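Local coordinates for protein 2-methyl-aconitate isomerase (Shewanella oneidensis, PDB 5K87) that isomerises 2-methyl-trans-aconitate to 2-methyl-cis-aconitate by base-catalysed proton abstraction, a step of the 2-methylcitrate cycle II that degrades propionate, at residues H81-F93 and T138-I150. The protein carries 1 engineered substitution. Sequence-based numbering, arbitrary orientation. Where two conformers were deposited one is given.
Sequences HSSKANHDVDYLF and TVRIWQANIGKTI
With chi1 at 177°, Trp142 has CG opposite its backbone N, and its indole stands out from the strand between Lys84 and His87. The lysine chain, bent at chi2 and chi3, curls across one face: Lys84 CE sits 3.6 Å from the centroid of the six-membered ring of Trp142, a CH-pi contact, and NZ beyond it makes a cation-pi contact. On the opposite indole face lies the backbone N of Lys148. His87 turns a ring face to the indole edge, an edge-to-face pair with planes at 79°. Its ring is pinned in plane at both nitrogens, ND1 giving a hydrogen bond to Ala85 O and NE2 sharing a short one, 2.6 Å, with Thr149 OG1.

Beyond the histidine, Arg140 grips Asp88 side-on, NH2 to OD1 (2.8 Å) and NE to OD2 (3.0 Å). Both oxygens lie in the guanidinium plane, yet the nitrogens come from above the carboxylate. OD2 also takes Arg140 N on its anti lone pair, and Asp88 N returns a bond to Arg140 O. A water links Arg140 NH1 to Asn86 OD1.

This is where strands 89-96 and 135-143 run parallel in the diaminopimelate-epimerase-like fold of the PrpF family; strand 75-81 flanks the first and 148-157 the second. Val89 O accepts from Trp142 N, and Tyr91 pairs with Trp142 O and Ala144 N. On the face of Val89 and Tyr91, Ile141 CG2 packs on Tyr91 CB at 3.6 Å, while Gln143 NE2 lies over the tyrosine ring, whose OH hydrogen-bonds to the backbone O of Cys109, the inferred proton donor/acceptor.

Past the pairing, four bonds hold the Asn145 amide: OD1 takes Phe93 N (2.8 Å) in plane on a lone pair, and Gln143 NE2 as well; ND2 reaches Phe93 O (2.9 Å), tilted from the amide plane, and also Trp105 O.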
# COMPACT_ATOMS: atom_id res chain seq x y z
N HIS A 81 6.93 -4.10 28.64
CA HIS A 81 6.37 -4.47 29.94
C HIS A 81 5.83 -3.24 30.63
O HIS A 81 6.43 -2.17 30.58
CB HIS A 81 7.46 -5.04 30.86
CG HIS A 81 8.02 -6.34 30.40
ND1 HIS A 81 7.32 -7.53 30.49
CD2 HIS A 81 9.22 -6.66 29.87
CE1 HIS A 81 8.07 -8.51 30.02
NE2 HIS A 81 9.23 -8.01 29.64
N SER A 82 4.69 -3.39 31.30
CA SER A 82 4.09 -2.28 32.01
C SER A 82 4.58 -2.17 33.45
O SER A 82 4.83 -3.19 34.11
CB SER A 82 2.58 -2.39 32.01
OG SER A 82 2.00 -1.21 32.55
N SER A 83 4.69 -0.94 33.93
CA SER A 83 4.92 -0.68 35.36
C SER A 83 3.66 -0.14 36.04
O SER A 83 3.71 0.31 37.18
CB SER A 83 6.07 0.31 35.55
OG SER A 83 7.31 -0.27 35.18
N LYS A 84 2.55 -0.17 35.32
CA LYS A 84 1.28 0.30 35.88
C LYS A 84 0.59 -0.83 36.62
O LYS A 84 0.56 -1.97 36.14
CB LYS A 84 0.37 0.81 34.76
CG LYS A 84 0.89 2.02 34.01
CD LYS A 84 0.68 3.30 34.80
CE LYS A 84 -0.81 3.54 35.06
NZ LYS A 84 -1.04 4.83 35.77
N ALA A 85 0.05 -0.53 37.79
CA ALA A 85 -0.73 -1.52 38.52
C ALA A 85 -1.86 -2.06 37.66
O ALA A 85 -2.55 -1.31 36.97
CB ALA A 85 -1.29 -0.92 39.80
N ASN A 86 -2.01 -3.38 37.68
CA ASN A 86 -3.11 -4.07 37.01
C ASN A 86 -3.09 -3.93 35.49
O ASN A 86 -4.14 -4.01 34.84
CB ASN A 86 -4.45 -3.62 37.58
CG ASN A 86 -4.49 -3.68 39.09
OD1 ASN A 86 -4.15 -4.70 39.69
ND2 ASN A 86 -4.86 -2.58 39.72
N HIS A 87 -1.90 -3.72 34.92
CA HIS A 87 -1.73 -3.76 33.47
C HIS A 87 -0.60 -4.68 33.11
O HIS A 87 0.33 -4.89 33.90
CB HIS A 87 -1.48 -2.37 32.90
CG HIS A 87 -2.65 -1.45 33.04
ND1 HIS A 87 -2.99 -0.86 34.24
CD2 HIS A 87 -3.58 -1.02 32.15
CE1 HIS A 87 -4.07 -0.12 34.08
NE2 HIS A 87 -4.44 -0.19 32.82
N ASP A 88 -0.68 -5.26 31.92
CA ASP A 88 0.33 -6.20 31.46
C ASP A 88 1.36 -5.58 30.51
O ASP A 88 2.55 -5.89 30.58
CB ASP A 88 -0.34 -7.37 30.76
CG ASP A 88 -1.30 -8.09 31.67
OD1 ASP A 88 -0.83 -8.64 32.69
OD2 ASP A 88 -2.52 -8.12 31.39
N VAL A 89 0.90 -4.72 29.62
CA VAL A 89 1.77 -4.26 28.55
C VAL A 89 1.49 -2.78 28.31
O VAL A 89 0.34 -2.34 28.40
CB VAL A 89 1.54 -5.11 27.26
CG1 VAL A 89 0.10 -5.01 26.78
CG2 VAL A 89 2.53 -4.71 26.16
N ASP A 90 2.54 -2.01 28.03
CA ASP A 90 2.41 -0.62 27.62
C ASP A 90 2.44 -0.52 26.09
O ASP A 90 3.29 -1.14 25.43
CB ASP A 90 3.55 0.24 28.16
CG ASP A 90 3.43 0.52 29.64
OD1 ASP A 90 2.43 0.14 30.27
OD2 ASP A 90 4.36 1.17 30.17
N TYR A 91 1.55 0.31 25.56
CA TYR A 91 1.32 0.41 24.12
C TYR A 91 1.48 1.86 23.66
O TYR A 91 0.74 2.73 24.10
CB TYR A 91 -0.09 -0.12 23.85
CG TYR A 91 -0.76 0.17 22.51
CD1 TYR A 91 -0.03 0.40 21.34
CD2 TYR A 91 -2.14 0.20 22.43
CE1 TYR A 91 -0.67 0.65 20.14
CE2 TYR A 91 -2.79 0.44 21.22
CZ TYR A 91 -2.05 0.67 20.09
OH TYR A 91 -2.67 0.92 18.89
N LEU A 92 2.46 2.09 22.78
CA LEU A 92 2.60 3.37 22.09
C LEU A 92 2.29 3.19 20.61
O LEU A 92 2.82 2.29 19.95
CB LEU A 92 4.01 3.94 22.24
CG LEU A 92 4.34 4.59 23.57
CD1 LEU A 92 5.83 4.91 23.63
CD2 LEU A 92 3.52 5.86 23.77
N PHE A 93 1.43 4.06 20.10
CA PHE A 93 1.09 4.09 18.69
C PHE A 93 1.68 5.32 18.04
O PHE A 93 1.49 6.45 18.52
CB PHE A 93 -0.43 4.12 18.52
CG PHE A 93 -0.86 4.35 17.11
CD1 PHE A 93 -0.53 3.44 16.11
CD2 PHE A 93 -1.57 5.49 16.76
CE1 PHE A 93 -0.90 3.65 14.79
CE2 PHE A 93 -1.95 5.69 15.44
CZ PHE A 93 -1.61 4.77 14.46
N THR A 138 -6.81 -12.62 28.85
CA THR A 138 -7.28 -11.25 28.95
C THR A 138 -6.08 -10.33 29.16
O THR A 138 -5.46 -10.30 30.23
CB THR A 138 -8.30 -11.12 30.09
OG1 THR A 138 -9.48 -11.85 29.74
CG2 THR A 138 -8.66 -9.68 30.34
N VAL A 139 -5.72 -9.60 28.10
CA VAL A 139 -4.56 -8.73 28.13
C VAL A 139 -4.98 -7.34 28.54
O VAL A 139 -5.84 -6.72 27.88
CB VAL A 139 -3.86 -8.68 26.75
CG1 VAL A 139 -2.63 -7.79 26.82
CG2 VAL A 139 -3.48 -10.07 26.29
N ARG A 140 -4.39 -6.84 29.62
CA ARG A 140 -4.70 -5.52 30.14
C ARG A 140 -3.67 -4.54 29.59
O ARG A 140 -2.50 -4.55 29.98
CB ARG A 140 -4.70 -5.54 31.67
CG ARG A 140 -5.68 -6.58 32.26
CD ARG A 140 -5.37 -6.89 33.73
NE ARG A 140 -4.03 -7.45 33.87
CZ ARG A 140 -3.41 -7.63 35.04
NH1 ARG A 140 -4.01 -7.29 36.17
NH2 ARG A 140 -2.19 -8.13 35.06
N ILE A 141 -4.11 -3.71 28.65
CA ILE A 141 -3.20 -2.83 27.93
C ILE A 141 -3.24 -1.43 28.51
O ILE A 141 -4.32 -0.86 28.67
CB ILE A 141 -3.58 -2.76 26.43
CG1 ILE A 141 -3.55 -4.15 25.79
CG2 ILE A 141 -2.65 -1.83 25.70
CD1 ILE A 141 -4.31 -4.25 24.49
N TRP A 142 -2.08 -0.88 28.82
CA TRP A 142 -1.97 0.53 29.16
C TRP A 142 -1.66 1.29 27.88
O TRP A 142 -0.58 1.14 27.29
CB TRP A 142 -0.88 0.76 30.20
CG TRP A 142 -0.67 2.21 30.54
CD1 TRP A 142 0.45 2.96 30.30
CD2 TRP A 142 -1.61 3.08 31.19
NE1 TRP A 142 0.26 4.24 30.76
CE2 TRP A 142 -0.99 4.34 31.30
CE3 TRP A 142 -2.91 2.91 31.67
CZ2 TRP A 142 -1.63 5.43 31.90
CZ3 TRP A 142 -3.55 4.00 32.26
CH2 TRP A 142 -2.90 5.24 32.37
N GLN A 143 -2.64 2.05 27.42
CA GLN A 143 -2.49 2.87 26.23
C GLN A 143 -1.72 4.11 26.66
O GLN A 143 -2.27 5.00 27.32
CB GLN A 143 -3.86 3.23 25.65
CG GLN A 143 -3.87 3.28 24.12
CD GLN A 143 -2.81 4.21 23.59
OE1 GLN A 143 -2.58 5.29 24.14
NE2 GLN A 143 -2.12 3.80 22.53
N ALA A 144 -0.44 4.14 26.32
CA ALA A 144 0.46 5.15 26.85
C ALA A 144 0.42 6.48 26.11
O ALA A 144 0.92 7.48 26.62
CB ALA A 144 1.89 4.61 26.91
N ASN A 145 -0.17 6.52 24.91
CA ASN A 145 -0.37 7.80 24.23
C ASN A 145 -1.39 8.66 24.97
O ASN A 145 -1.21 9.87 25.08
CB ASN A 145 -0.89 7.61 22.80
CG ASN A 145 0.04 6.79 21.93
OD1 ASN A 145 -0.05 5.56 21.89
ND2 ASN A 145 0.93 7.47 21.19
N ILE A 146 -2.47 8.03 25.43
CA ILE A 146 -3.62 8.76 25.96
C ILE A 146 -3.91 8.45 27.44
O ILE A 146 -4.79 9.06 28.04
CB ILE A 146 -4.89 8.50 25.12
CG1 ILE A 146 -5.33 7.04 25.23
CG2 ILE A 146 -4.65 8.88 23.67
CD1 ILE A 146 -6.65 6.74 24.52
N GLY A 147 -3.16 7.52 28.03
CA GLY A 147 -3.32 7.22 29.45
C GLY A 147 -4.65 6.56 29.77
O GLY A 147 -5.37 7.01 30.67
N LYS A 148 -4.97 5.48 29.06
CA LYS A 148 -6.24 4.77 29.23
C LYS A 148 -6.01 3.26 29.24
O LYS A 148 -5.05 2.77 28.64
CB LYS A 148 -7.20 5.11 28.08
CG LYS A 148 -7.74 6.53 28.10
CD LYS A 148 -8.66 6.75 29.28
CE LYS A 148 -9.33 8.12 29.23
NZ LYS A 148 -10.14 8.36 30.46
N THR A 149 -6.91 2.53 29.90
CA THR A 149 -6.87 1.08 29.90
C THR A 149 -7.70 0.52 28.76
O THR A 149 -8.84 0.96 28.52
CB THR A 149 -7.47 0.53 31.21
OG1 THR A 149 -6.71 1.01 32.32
CG2 THR A 149 -7.50 -1.00 31.20
N ILE A 150 -7.14 -0.44 28.04
CA ILE A 150 -7.89 -1.17 27.02
C ILE A 150 -7.66 -2.66 27.25
O ILE A 150 -6.55 -3.07 27.58
CB ILE A 150 -7.45 -0.79 25.61
CG1 ILE A 150 -7.63 0.71 25.39
CG2 ILE A 150 -8.23 -1.59 24.59
CD1 ILE A 150 -6.94 1.21 24.17
O HOH W 1 -3.15 -7.44 38.85